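Local coordinates for beta-ketoacyl-[acyl-carrier-protein] synthase FabY (Pseudomonas aeruginosa, PDB 4CW4) that starts fatty acid biosynthesis by condensing acetyl-CoA with malonyl-ACP to give acetoacetyl-ACP, releasing carbon dioxide and CoA, at residues 78-81 and 82-86; 226-229 and 230-234; 332-335 and 336-340; 395-398 and 399-402. All coordinates share one frame; numbering follows the deposited sequence.

Interaction 1 of 4, residues 78-81 and 82-86. With SO4 (sulfate ion), chain B.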
ATOM      1  N   GLU A  78     -28.563  31.567   3.538  1.00 21.09           N
ATOM      2  CA  GLU A  78     -28.243  31.581   2.121  1.00 20.16           C
ATOM      3  C   GLU A  78     -28.000  33.003   1.638  1.00 19.09           C
ATOM      4  O   GLU A  78     -27.023  33.263   0.961  1.00 18.84           O
ATOM      5  CB  GLU A  78     -29.343  30.933   1.297  1.00 20.06           C
ATOM      6  CG  GLU A  78     -29.096  30.989  -0.191  1.00 20.59           C
ATOM      7  CD  GLU A  78     -30.232  30.402  -0.992  1.00 21.72           C
ATOM      8  OE1 GLU A  78     -31.413  30.589  -0.628  1.00 23.27           O
ATOM      9  OE2 GLU A  78     -29.946  29.773  -2.007  1.00 22.43           O
ATOM     10  N   ARG A  79     -28.896  33.925   1.983  1.00 18.75           N
ATOM     11  CA  ARG A  79     -28.717  35.314   1.598  1.00 19.69           C
ATOM     12  C   ARG A  79     -27.386  35.864   2.112  1.00 18.64           C
ATOM     13  O   ARG A  79     -26.615  36.467   1.364  1.00 20.40           O
ATOM     14  CB  ARG A  79     -29.879  36.151   2.154  1.00 20.39           C
ATOM     15  CG  ARG A  79     -29.600  37.643   2.248  1.00 39.34           C
ATOM     16  CD  ARG A  79     -30.609  38.308   3.148  1.00 42.63           C
ATOM     17  NE  ARG A  79     -29.937  39.025   4.233  1.00 70.26           N
ATOM     18  CZ  ARG A  79     -29.702  38.533   5.448  1.00 59.48           C
ATOM     19  NH1 ARG A  79     -30.074  37.297   5.769  1.00 29.04           N
ATOM     20  NH2 ARG A  79     -29.088  39.286   6.353  1.00 67.47           N
ATOM     21  N   ARG A  80     -27.128  35.650   3.392  1.00 18.52           N
ATOM     22  CA  ARG A  80     -26.023  36.292   4.083  1.00 20.29           C
ATOM     23  C   ARG A  80     -24.658  35.642   3.841  1.00 20.60           C
ATOM     24  O   ARG A  80     -23.648  36.344   3.785  1.00 21.96           O
ATOM     25  CB  ARG A  80     -26.324  36.293   5.578  1.00 23.86           C
ATOM     26  CG  ARG A  80     -25.424  37.160   6.424  1.00 26.23           C
ATOM     27  CD  ARG A  80     -26.110  37.450   7.741  1.00 28.25           C
ATOM     28  NE  ARG A  80     -25.239  38.137   8.686  1.00 30.88           N
ATOM     29  CZ  ARG A  80     -25.673  38.884   9.697  1.00 32.27           C
ATOM     30  NH1 ARG A  80     -26.975  39.065   9.894  1.00 33.04           N
ATOM     31  NH2 ARG A  80     -24.800  39.467  10.505  1.00 32.85           N
ATOM     32  N   TYR A  81     -24.634  34.320   3.703  1.00 19.10           N
ATOM     33  CA  TYR A  81     -23.370  33.586   3.704  1.00 18.05           C
ATOM     34  C   TYR A  81     -23.062  32.802   2.428  1.00 16.26           C
ATOM     35  O   TYR A  81     -21.958  32.295   2.300  1.00 16.18           O
ATOM     36  CB  TYR A  81     -23.312  32.604   4.888  1.00 19.73           C
ATOM     37  CG  TYR A  81     -23.451  33.255   6.244  1.00 21.64           C
ATOM     38  CD1 TYR A  81     -22.352  33.777   6.901  1.00 22.71           C
ATOM     39  CD2 TYR A  81     -24.685  33.346   6.870  1.00 22.74           C
ATOM     40  CE1 TYR A  81     -22.481  34.387   8.153  1.00 24.33           C
ATOM     41  CE2 TYR A  81     -24.819  33.940   8.100  1.00 24.29           C
ATOM     42  CZ  TYR A  81     -23.717  34.465   8.735  1.00 25.04           C
ATOM     43  OH  TYR A  81     -23.861  35.054   9.966  1.00 26.55           O
ATOM     44  N   ALA A  82     -24.003  32.690   1.487  1.00 15.68           N
ATOM     45  CA  ALA A  82     -23.754  31.815   0.324  1.00 14.55           C
ATOM     46  C   ALA A  82     -22.466  32.192  -0.416  1.00 14.77           C
ATOM     47  O   ALA A  82     -21.671  31.325  -0.767  1.00 14.97           O
ATOM     48  CB  ALA A  82     -24.908  31.803  -0.625  1.00 15.49           C
ATOM     49  N   GLU A  83     -22.252  33.480  -0.650  1.00 15.94           N
ATOM     50  CA  GLU A  83     -21.064  33.902  -1.370  1.00 18.21           C
ATOM     51  C   GLU A  83     -19.784  33.433  -0.653  1.00 16.68           C
ATOM     52  O   GLU A  83     -18.872  32.906  -1.277  1.00 16.24           O
ATOM     53  CB  GLU A  83     -21.070  35.428  -1.545  1.00 21.62           C
ATOM     54  CG  GLU A  83     -19.895  35.960  -2.354  1.00 26.93           C
ATOM     55  CD  GLU A  83     -19.850  37.483  -2.479  1.00 31.66           C
ATOM     56  OE1 GLU A  83     -20.793  38.187  -2.044  1.00 33.71           O
ATOM     57  OE2 GLU A  83     -18.842  37.980  -3.021  1.00 33.22           O
ATOM     58  N   ARG A  84     -19.705  33.629   0.658  1.00 16.54           N
ATOM     59  CA  ARG A  84     -18.536  33.164   1.421  1.00 16.26           C
ATOM     60  C   ARG A  84     -18.383  31.647   1.420  1.00 15.50           C
ATOM     61  O   ARG A  84     -17.275  31.134   1.300  1.00 16.03           O
ATOM     62  CB  ARG A  84     -18.611  33.655   2.868  1.00 18.24           C
ATOM     63  CG  ARG A  84     -18.147  35.100   3.054  1.00 19.75           C
ATOM     64  CD  ARG A  84     -18.385  35.580   4.461  1.00 21.81           C
ATOM     65  NE  ARG A  84     -19.771  35.983   4.648  1.00 23.66           N
ATOM     66  CZ  ARG A  84     -20.251  36.498   5.780  1.00 25.92           C
ATOM     67  NH1 ARG A  84     -19.450  36.651   6.830  1.00 27.04           N
ATOM     68  NH2 ARG A  84     -21.528  36.862   5.862  1.00 26.37           N
ATOM     69  N   ILE A  85     -19.497  30.941   1.590  1.00 13.68           N
ATOM     70  CA  ILE A  85     -19.476  29.484   1.598  1.00 12.50           C
ATOM     71  C   ILE A  85     -18.952  28.987   0.261  1.00 12.51           C
ATOM     72  O   ILE A  85     -18.068  28.127   0.212  1.00 13.22           O
ATOM     73  CB  ILE A  85     -20.870  28.904   1.885  1.00 13.78           C
ATOM     74  CG1 ILE A  85     -21.292  29.242   3.323  1.00 14.85           C
ATOM     75  CG2 ILE A  85     -20.871  27.395   1.663  1.00 13.63           C
ATOM     76  CD1 ILE A  85     -22.806  29.094   3.613  1.00 15.42           C
ATOM     77  N   PHE A  86     -19.441  29.567  -0.831  1.00 12.78           N
ATOM     78  CA  PHE A  86     -19.035  29.111  -2.150  1.00 12.51           C
ATOM     79  C   PHE A  86     -17.563  29.373  -2.399  1.00 14.42           C
ATOM     80  O   PHE A  86     -16.870  28.530  -2.967  1.00 14.18           O
ATOM     81  CB  PHE A  86     -19.858  29.779  -3.248  1.00 12.86           C
ATOM     82  CG  PHE A  86     -21.340  29.408  -3.245  1.00 15.07           C
ATOM     83  CD1 PHE A  86     -21.790  28.234  -2.690  1.00 15.13           C
ATOM     84  CD2 PHE A  86     -22.258  30.254  -3.816  1.00 15.98           C
ATOM     85  CE1 PHE A  86     -23.127  27.906  -2.701  1.00 15.81           C
ATOM     86  CE2 PHE A  86     -23.602  29.948  -3.833  1.00 16.92           C
ATOM     87  CZ  PHE A  86     -24.042  28.779  -3.271  1.00 15.63           C
TER
HETATM   88  S   SO4 B1635     -21.453  37.714   9.902  1.00 49.36           S
HETATM   89  O1  SO4 B1635     -21.624  39.052  10.467  1.00 49.34           O
HETATM   90  O2  SO4 B1635     -21.838  36.716  10.899  1.00 49.28           O
HETATM   91  O3  SO4 B1635     -22.295  37.576   8.712  1.00 49.04           O
HETATM   92  O4  SO4 B1635     -20.047  37.518   9.551  1.00 49.28           O
HETATM   93  O   HOH W   1     -23.918  35.913   0.537  1.00 22.15           O
HETATM   94  O   HOH W   2     -21.338  35.803   2.056  1.00 18.06           O
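Arg80 and Arg84, one helical turn apart, lie side by side and point the same way, their guanidinium planes 21° from each other, and between them they hold a sulfate ion. Arg80 reaches it with an extended chain, NE giving a bond to sulfate O3 and NH2 one to O1. Arg84 is bent at its third torsion, which turns its flat end across Tyr81: Tyr81 CD1 sits under the rim of one guanidinium face, 3.4 Å from Arg84 NH2, with ring and guanidinium planes 24° apart. From there Arg84 NH1 bonds to sulfate O4 at 2.9 Å, and NH2 is shared between sulfate O3 and the backbone Arg80 O, the latter bond 3.0 Å long and nearly straight (167°). Tyr81 OH adds a 2.8 Å bond to sulfate O2. A water accepts from Arg84 N and NE and donates to Arg80 O, tying the side chain back to its own helix. Tyr81 CB packs against Ile85 CD1 (3.8 Å), and Ile85 continues onto Leu47 and Leu50 of helix 40-53. Asp68 is a second partner of Arg80, and Glu67 N also binds the sulfate. The arrangement is an i/i+4 arginine pair on amphipathic helix 74-87, forming an anion site; the sulfate probably came from the crystallisation medium.

Interaction 2 of 4, residues 226-229 and 230-234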
ATOM      1  N   SER A 226      -8.775   0.198   3.391  1.00 11.22           N
ATOM      2  CA  SER A 226      -8.548   1.637   3.224  1.00 10.14           C
ATOM      3  C   SER A 226      -7.073   1.898   2.905  1.00 10.36           C
ATOM      4  O   SER A 226      -6.416   1.017   2.373  1.00 10.83           O
ATOM      5  CB  SER A 226      -9.010   2.421   4.449  1.00 11.95           C
ATOM      6  OG  SER A 226      -8.963   3.805   4.168  1.00 10.52           O
ATOM      7  N   GLY A 227      -6.579   3.099   3.195  1.00 10.32           N
ATOM      8  CA  GLY A 227      -5.174   3.437   3.015  1.00 10.51           C
ATOM      9  C   GLY A 227      -4.973   4.745   2.275  1.00 10.21           C
ATOM     10  O   GLY A 227      -5.924   5.488   2.021  1.00 10.34           O
ATOM     11  N   SER A 228      -3.712   5.037   1.970  1.00 10.44           N
ATOM     12  CA  SER A 228      -3.316   6.208   1.170  1.00 10.48           C
ATOM     13  C   SER A 228      -2.283   5.732   0.156  1.00 10.50           C
ATOM     14  O   SER A 228      -1.671   4.673   0.351  1.00 10.97           O
ATOM     15  CB  SER A 228      -2.684   7.284   2.057  1.00 10.69           C
ATOM     16  OG  SER A 228      -1.503   6.791   2.694  1.00 12.28           O
ATOM     17  N   ILE A 229      -2.085   6.473  -0.931  1.00 10.52           N
ATOM     18  CA  ILE A 229      -0.976   6.140  -1.826  1.00 10.31           C
ATOM     19  C   ILE A 229       0.344   6.801  -1.473  1.00 11.80           C
ATOM     20  O   ILE A 229       1.387   6.272  -1.830  1.00 12.56           O
ATOM     21  CB  ILE A 229      -1.253   6.363  -3.338  1.00 10.99           C
ATOM     22  CG1 ILE A 229      -1.400   7.845  -3.710  1.00 12.26           C
ATOM     23  CG2 ILE A 229      -2.457   5.539  -3.775  1.00 12.63           C
ATOM     24  CD1 ILE A 229      -1.519   8.049  -5.243  1.00 12.58           C
ATOM     25  N   MET A 230       0.320   7.953  -0.801  0.64 11.69           N
ATOM     26  CA  MET A 230       1.576   8.656  -0.496  0.64 12.72           C
ATOM     27  C   MET A 230       2.290   8.178   0.763  0.64 12.15           C
ATOM     28  O   MET A 230       3.478   8.459   0.923  0.64 11.81           O
ATOM     29  CB  MET A 230       1.356  10.165  -0.352  0.64 15.82           C
ATOM     30  CG  MET A 230       0.709  10.864  -1.541  0.64 18.06           C
ATOM     31  SD  MET A 230       1.624  10.727  -3.090  0.64 20.22           S
ATOM     32  CE  MET A 230       3.164  11.435  -2.587  0.64 20.07           C
ATOM     33  N   SER A 231       1.578   7.435   1.617  0.64 11.48           N
ATOM     34  CA  SER A 231       1.854   7.344   3.060  0.64 11.71           C
ATOM     35  C   SER A 231       1.464   8.700   3.660  0.64 11.88           C
ATOM     36  O   SER A 231       1.173   9.647   2.923  0.64 12.42           O
ATOM     37  CB  SER A 231       3.322   7.009   3.378  0.64 11.63           C
ATOM     38  OG  SER A 231       3.756   5.847   2.677  0.64 12.97           O
ATOM     39  N   GLN A 232       1.431   8.806   4.984  1.00 11.76           N
ATOM     40  CA  GLN A 232       1.154  10.084   5.630  1.00 10.74           C
ATOM     41  C   GLN A 232       2.472  10.844   5.695  1.00 11.01           C
ATOM     42  O   GLN A 232       3.370  10.470   6.453  1.00 12.62           O
ATOM     43  CB  GLN A 232       0.535   9.901   7.021  1.00 10.88           C
ATOM     44  CG  GLN A 232      -0.925   9.383   7.006  1.00 11.24           C
ATOM     45  CD  GLN A 232      -1.021   7.935   6.565  1.00 11.61           C
ATOM     46  OE1 GLN A 232      -1.618   7.624   5.534  1.00 12.07           O
ATOM     47  NE2 GLN A 232      -0.462   7.046   7.358  1.00 12.81           N
ATOM     48  N   LEU A 233       2.588  11.896   4.882  1.00 10.65           N
ATOM     49  CA  LEU A 233       3.867  12.562   4.653  1.00 11.04           C
ATOM     50  C   LEU A 233       4.006  13.850   5.447  1.00 11.11           C
ATOM     51  O   LEU A 233       4.995  14.574   5.271  1.00 12.12           O
ATOM     52  CB  LEU A 233       4.067  12.844   3.158  1.00 12.19           C
ATOM     53  CG  LEU A 233       4.277  11.602   2.275  1.00 14.11           C
ATOM     54  CD1 LEU A 233       4.487  11.983   0.829  1.00 14.71           C
ATOM     55  CD2 LEU A 233       5.444  10.760   2.743  1.00 14.04           C
ATOM     56  N   ASP A 234       3.054  14.132   6.332  1.00 12.18           N
ATOM     57  CA  ASP A 234       3.175  15.322   7.173  1.00 13.31           C
ATOM     58  C   ASP A 234       4.151  15.101   8.346  1.00 12.73           C
ATOM     59  O   ASP A 234       4.721  14.015   8.493  1.00 13.22           O
ATOM     60  CB  ASP A 234       1.824  15.916   7.586  1.00 15.87           C
ATOM     61  CG  ASP A 234       0.757  14.892   7.943  1.00 17.72           C
ATOM     62  OD1 ASP A 234       0.803  13.724   7.494  1.00 18.69           O
ATOM     63  OD2 ASP A 234      -0.198  15.327   8.644  1.00 18.91           O
TER
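Ser228 and Gln232 meet across a tight bend of the chain, where Ser228 OG donates a hydrogen bond of 3.0 Å to the side-chain oxygen Gln232 OE1. The hydroxyl approaches the amide carbonyl at a C=O...O angle of 149°, tilted 30° from its plane. Ser228 OG sits between its own backbone N and carbonyl carbon (chi1 61°), a rotation that turns it inward, and Gln232, folded at its second torsion, brings its amide back over the bend. The amide is held from its other end too: Gln232 NE2 bonds to the carbonyls of Phe260 and Leu258, which fixes the amide's rotation and leaves OE1 facing the serine. At the turn itself Ile229 and Met230 direct their side chains away from this polar pair.

This is the loop between strand 222-225 and helix 238-243 in the thiolase-like fold, and it runs beside the catalytic centre: the side chain of Ile229 is about 4 Å from that of Cys286 and about 7 Å from that of His477, both inferred active-site residues. Glu314 holds the apex, its carboxylate oxygens taking the backbone N-H groups of Ile229 and Met230, while Asn261 ND2 bonds to Ser228 O. Tyr325 of helix 319-327 packs on both Ile229 and Met230, and Cys321 of the same helix on Met230. Phe260 of the second subunit also lies against Ile229 and Met230, placing this bend at the homodimer interface.

Interaction 3 of 4, residues 332-335 and 336-340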
ATOM      1  N   ALA A 332      -1.662  21.528 -12.735  1.00 10.79           N
ATOM      2  CA  ALA A 332      -1.981  22.837 -13.298  1.00 10.40           C
ATOM      3  C   ALA A 332      -1.229  23.914 -12.527  1.00 12.20           C
ATOM      4  O   ALA A 332      -1.448  24.096 -11.335  1.00 11.95           O
ATOM      5  CB  ALA A 332      -3.464  23.095 -13.199  1.00 11.42           C
ATOM      6  N   THR A 333      -0.364  24.645 -13.222  1.00 12.45           N
ATOM      7  CA  THR A 333       0.378  25.741 -12.601  1.00 12.48           C
ATOM      8  C   THR A 333      -0.314  27.079 -12.862  1.00 12.79           C
ATOM      9  O   THR A 333      -1.165  27.193 -13.740  1.00 13.13           O
ATOM     10  CB  THR A 333       1.779  25.845 -13.196  1.00 14.50           C
ATOM     11  OG1 THR A 333       1.681  26.257 -14.560  1.00 14.98           O
ATOM     12  CG2 THR A 333       2.524  24.509 -13.101  1.00 14.59           C
ATOM     13  N   GLU A 334       0.044  28.095 -12.090  1.00 12.78           N
ATOM     14  CA  GLU A 334      -0.453  29.431 -12.376  1.00 13.97           C
ATOM     15  C   GLU A 334      -0.116  29.849 -13.812  1.00 14.70           C
ATOM     16  O   GLU A 334      -0.965  30.365 -14.531  1.00 15.76           O
ATOM     17  CB  GLU A 334       0.106  30.436 -11.374  1.00 14.82           C
ATOM     18  CG  GLU A 334      -0.309  31.879 -11.628  1.00 15.35           C
ATOM     19  CD  GLU A 334       0.099  32.781 -10.486  1.00 16.83           C
ATOM     20  OE1 GLU A 334       1.318  32.864 -10.196  1.00 18.09           O
ATOM     21  OE2 GLU A 334      -0.797  33.409  -9.881  1.00 18.84           O
ATOM     22  N   GLU A 335       1.111  29.612 -14.257  1.00 15.42           N
ATOM     23  CA  GLU A 335       1.456  29.987 -15.618  1.00 18.49           C
ATOM     24  C   GLU A 335       0.633  29.225 -16.656  1.00 17.92           C
ATOM     25  O   GLU A 335       0.239  29.793 -17.674  1.00 18.97           O
ATOM     26  CB  GLU A 335       2.948  29.799 -15.877  1.00 22.29           C
ATOM     27  CG  GLU A 335       3.812  30.875 -15.246  1.00 25.48           C
ATOM     28  CD  GLU A 335       3.454  32.299 -15.702  1.00 28.74           C
ATOM     29  OE1 GLU A 335       3.100  32.521 -16.881  1.00 29.56           O
ATOM     30  OE2 GLU A 335       3.523  33.202 -14.859  1.00 30.43           O
ATOM     31  N   GLY A 336       0.357  27.950 -16.392  1.00 17.26           N
ATOM     32  CA  GLY A 336      -0.460  27.162 -17.299  1.00 17.24           C
ATOM     33  C   GLY A 336      -1.850  27.749 -17.436  1.00 16.94           C
ATOM     34  O   GLY A 336      -2.382  27.885 -18.533  1.00 17.41           O
ATOM     35  N   LEU A 337      -2.447  28.122 -16.311  1.00 16.02           N
ATOM     36  CA  LEU A 337      -3.774  28.700 -16.333  1.00 16.40           C
ATOM     37  C   LEU A 337      -3.786  30.086 -16.972  1.00 16.82           C
ATOM     38  O   LEU A 337      -4.766  30.472 -17.611  1.00 17.26           O
ATOM     39  CB  LEU A 337      -4.359  28.741 -14.921  1.00 15.50           C
ATOM     40  CG  LEU A 337      -4.607  27.360 -14.301  1.00 15.03           C
ATOM     41  CD1 LEU A 337      -4.843  27.474 -12.803  1.00 16.21           C
ATOM     42  CD2 LEU A 337      -5.798  26.665 -14.989  1.00 14.47           C
ATOM     43  N   ARG A 338      -2.706  30.843 -16.805  1.00 17.70           N
ATOM     44  CA  ARG A 338      -2.603  32.150 -17.451  1.00 19.19           C
ATOM     45  C   ARG A 338      -2.688  32.012 -18.963  1.00 21.04           C
ATOM     46  O   ARG A 338      -3.263  32.862 -19.639  1.00 22.47           O
ATOM     47  CB  ARG A 338      -1.294  32.829 -17.056  1.00 19.26           C
ATOM     48  CG  ARG A 338      -1.326  33.411 -15.660  1.00 21.27           C
ATOM     49  CD  ARG A 338       0.020  34.038 -15.294  1.00 23.21           C
ATOM     50  NE  ARG A 338      -0.072  34.863 -14.089  1.00 24.53           N
ATOM     51  CZ  ARG A 338       0.973  35.262 -13.368  1.00 27.38           C
ATOM     52  NH1 ARG A 338       2.209  34.925 -13.729  1.00 28.63           N
ATOM     53  NH2 ARG A 338       0.788  36.019 -12.295  1.00 28.48           N
ATOM     54  N   LEU A 339      -2.109  30.945 -19.493  1.00 21.77           N
ATOM     55  CA  LEU A 339      -2.134  30.706 -20.933  1.00 23.00           C
ATOM     56  C   LEU A 339      -3.542  30.376 -21.394  1.00 23.84           C
ATOM     57  O   LEU A 339      -3.974  30.853 -22.439  1.00 24.31           O
ATOM     58  CB  LEU A 339      -1.185  29.568 -21.312  1.00 25.06           C
ATOM     59  CG  LEU A 339       0.304  29.906 -21.290  1.00 28.27           C
ATOM     60  CD1 LEU A 339       1.144  28.674 -21.561  1.00 29.51           C
ATOM     61  CD2 LEU A 339       0.638  30.980 -22.314  1.00 29.30           C
ATOM     62  N   ILE A 340      -4.256  29.559 -20.619  1.00 24.44           N
ATOM     63  CA  ILE A 340      -5.622  29.195 -20.971  1.00 25.23           C
ATOM     64  C   ILE A 340      -6.549  30.409 -20.914  1.00 25.38           C
ATOM     65  O   ILE A 340      -7.398  30.588 -21.790  1.00 26.52           O
ATOM     66  CB  ILE A 340      -6.143  28.068 -20.066  1.00 26.12           C
ATOM     67  CG1 ILE A 340      -5.416  26.770 -20.415  1.00 27.23           C
ATOM     68  CG2 ILE A 340      -7.673  27.847 -20.238  1.00 25.81           C
ATOM     69  CD1 ILE A 340      -5.561  25.713 -19.394  1.00 26.77           C
TER
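A capped helix start with a surface salt-bridge network opens helix 334-341. Thr333 is its N-cap: the OG1 hydroxyl accepts the N-H of Gly336 at 2.8 Å, and a first torsion of 67° swings the Thr333 hydroxyl over the start of the helix to meet that amide. The backbone takes over at once, with Leu337 N bonding to Thr333 O and Arg338 N to Glu334 O, so the first turn is tied by both side chain and main chain.

Arg338, extended from CG to NE, meets two acids in quite different ways. The carboxylate of Glu334 stacks over one face of the guanidinium, the two planes only 6° apart and Glu334 CD 3.8 Å from Arg338 NH2. No N-H points at its oxygens; Glu334 OE1 and Arg338 NH2, 3.8 Å apart, make a long salt bridge by charge alone. Glu335, which doubles back beyond CG, instead brings OE2 to the guanidinium edge near NH1, with the carboxylate plane turned 70° from that of Arg338. The modelled separation there is implausibly short, so the detail of that salt bridge is doubtful. The three groups should partly balance one another's charge at this partly exposed helix end.

Arg338 NE is taken by Asp344 O, and Val346 touches both Arg338 and Leu337, whose side chain is buried. Just ahead of the helix, which follows helix 319-327 in the chain, the backbone of Ala332 bonds to Phe361; that of Glu334 bonds to Thr166, shortly before strand 169-171.

Interaction 4 of 4, residues 395-398 and 399-402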
ATOM      1  N   ASN A 395      -6.930  -3.716 -14.952  1.00 10.63           N
ATOM      2  CA  ASN A 395      -6.018  -4.184 -15.994  1.00 10.49           C
ATOM      3  C   ASN A 395      -4.852  -3.219 -16.126  1.00 11.80           C
ATOM      4  O   ASN A 395      -5.046  -2.000 -16.195  1.00 12.37           O
ATOM      5  CB  ASN A 395      -6.730  -4.277 -17.349  1.00 11.22           C
ATOM      6  CG  ASN A 395      -7.791  -5.355 -17.366  1.00 12.67           C
ATOM      7  OD1 ASN A 395      -8.968  -5.094 -17.053  1.00 13.45           O
ATOM      8  ND2 ASN A 395      -7.384  -6.580 -17.710  1.00 13.88           N
ATOM      9  N   ALA A 396      -3.644  -3.773 -16.191  1.00 11.32           N
ATOM     10  CA  ALA A 396      -2.429  -2.991 -16.388  1.00 11.42           C
ATOM     11  C   ALA A 396      -2.249  -2.694 -17.886  1.00 11.55           C
ATOM     12  O   ALA A 396      -3.122  -3.002 -18.702  1.00 12.00           O
ATOM     13  CB  ALA A 396      -1.219  -3.724 -15.803  1.00 11.24           C
ATOM     14  N   ASP A 397      -1.125  -2.089 -18.243  1.00 11.23           N
ATOM     15  CA  ASP A 397      -0.947  -1.500 -19.564  1.00 11.79           C
ATOM     16  C   ASP A 397      -0.054  -2.323 -20.492  1.00 12.31           C
ATOM     17  O   ASP A 397       0.154  -1.938 -21.628  1.00 14.39           O
ATOM     18  CB  ASP A 397      -0.300  -0.118 -19.419  1.00 12.57           C
ATOM     19  CG  ASP A 397      -1.263   0.953 -18.957  1.00 13.19           C
ATOM     20  OD1 ASP A 397      -2.506   0.779 -19.045  1.00 14.14           O
ATOM     21  OD2 ASP A 397      -0.752   2.010 -18.511  1.00 14.03           O
ATOM     22  N   GLY A 398       0.499  -3.430 -20.011  1.00 12.16           N
ATOM     23  CA  GLY A 398       1.492  -4.159 -20.770  1.00 12.64           C
ATOM     24  C   GLY A 398       2.836  -3.457 -20.670  1.00 13.04           C
ATOM     25  O   GLY A 398       3.089  -2.687 -19.721  1.00 12.75           O
ATOM     26  N   PHE A 399       3.720  -3.703 -21.632  1.00 13.77           N
ATOM     27  CA  PHE A 399       5.016  -3.037 -21.606  1.00 13.99           C
ATOM     28  C   PHE A 399       4.864  -1.520 -21.730  1.00 13.19           C
ATOM     29  O   PHE A 399       3.988  -1.028 -22.447  1.00 14.15           O
ATOM     30  CB  PHE A 399       5.927  -3.578 -22.699  1.00 14.20           C
ATOM     31  CG  PHE A 399       6.363  -4.993 -22.466  1.00 14.43           C
ATOM     32  CD1 PHE A 399       7.133  -5.308 -21.357  1.00 14.91           C
ATOM     33  CD2 PHE A 399       6.033  -6.004 -23.354  1.00 15.34           C
ATOM     34  CE1 PHE A 399       7.568  -6.602 -21.134  1.00 15.68           C
ATOM     35  CE2 PHE A 399       6.465  -7.296 -23.135  1.00 14.97           C
ATOM     36  CZ  PHE A 399       7.227  -7.591 -22.019  1.00 15.64           C
ATOM     37  N   LYS A 400       5.705  -0.782 -21.011  1.00 12.54           N
ATOM     38  CA  LYS A 400       5.661   0.680 -21.023  1.00 13.75           C
ATOM     39  C   LYS A 400       7.030   1.268 -21.318  1.00 14.56           C
ATOM     40  O   LYS A 400       8.047   0.573 -21.254  1.00 15.04           O
ATOM     41  CB  LYS A 400       5.150   1.231 -19.678  1.00 14.67           C
ATOM     42  CG  LYS A 400       3.741   0.753 -19.288  1.00 14.29           C
ATOM     43  CD  LYS A 400       3.254   1.337 -17.948  1.00 15.14           C
ATOM     44  CE  LYS A 400       2.933   2.841 -18.022  1.00 15.14           C
ATOM     45  NZ  LYS A 400       1.755   3.133 -18.894  1.00 15.19           N
ATOM     46  N   LYS A 401       7.030   2.553 -21.675  1.00 16.15           N
ATOM     47  CA  LYS A 401       8.226   3.382 -21.627  1.00 18.58           C
ATOM     48  C   LYS A 401       8.158   4.089 -20.279  1.00 19.20           C
ATOM     49  O   LYS A 401       8.332   3.454 -19.251  1.00 18.81           O
ATOM     50  CB  LYS A 401       8.236   4.395 -22.776  1.00 22.85           C
ATOM     51  CG  LYS A 401       8.513   3.791 -24.118  1.00 27.26           C
ATOM     52  CD  LYS A 401       8.474   4.826 -25.230  1.00 30.41           C
ATOM     53  CE  LYS A 401       8.679   4.185 -26.601  1.00 32.76           C
ATOM     54  NZ  LYS A 401       8.345   5.139 -27.692  1.00 34.69           N
ATOM     55  N   SER A 402       7.871   5.387 -20.278  1.00 20.40           N
ATOM     56  CA  SER A 402       7.663   6.109 -19.028  1.00 20.92           C
ATOM     57  C   SER A 402       6.609   5.402 -18.184  1.00 18.72           C
ATOM     58  O   SER A 402       5.537   5.053 -18.681  1.00 19.18           O
ATOM     59  CB  SER A 402       7.187   7.529 -19.301  1.00 23.24           C
ATOM     60  OG  SER A 402       6.642   8.085 -18.115  1.00 25.94           O
TER
HETATM   61  O   HOH W   3       1.833  -1.992 -23.824  1.00 17.20           O
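The ionic part of this turn is a salt bridge between Asp397 and Lys400, with Lys400 NZ donating to Asp397 OD2 at 2.8 Å. The ammonium meets OD2 on its anti side, 17° out of the carboxylate plane. Lys400 gets there by curling: its third and fourth torsions (71° and 67°) hook the chain back so that the amine returns across the bend. Ala405 O is a further acceptor for Lys400 NZ, while the other aspartate oxygen, Asp397 OD1, bonds to Asn544 ND2 and to Gly409 N at the start of helix 409-425.

A water bridges the backbone, donating to Asp397 O at 2.8 Å and to Phe399 O at 2.7 Å. In van der Waals packing, Lys400 CG rests 3.5 Å from Gly398 O. Gly398, at positive phi, sits at the bend between the charged partners.

The loop, which leads from strand 387-394 to helix 409-425, lies against the second subunit: Asn395 ND2 bonds to Val276 O of the second subunit, and Lys401 O to Tyr271 OH of the second subunit. With both carboxylate oxygens and the ammonium engaged in a buried setting, the ion pair is probably kept charged and the bend held to one shape.

In the fold
Interaction 1 lies along a helix and interaction 3 at the start of one, both near the periphery about 26 Å from the chain's centre, and both rely on arginine: one gathers a sulfate between two guanidinium groups, the other balances one guanidinium with two carboxylates. Interactions 2 and 4 instead shape loops that follow strands, are largely buried and touch the second subunit. Interaction 2 lies deepest, 11 Å from the centre, and pairs neutral polar groups in a loop whose Ile229 lies beside the active-site residues, whereas interaction 4 buries a full ion pair. None touches another: the nearest atoms of interactions 2 and 4 are about 14 Å apart, while interactions 1 and 4 lie on opposite sides of the chain's centre.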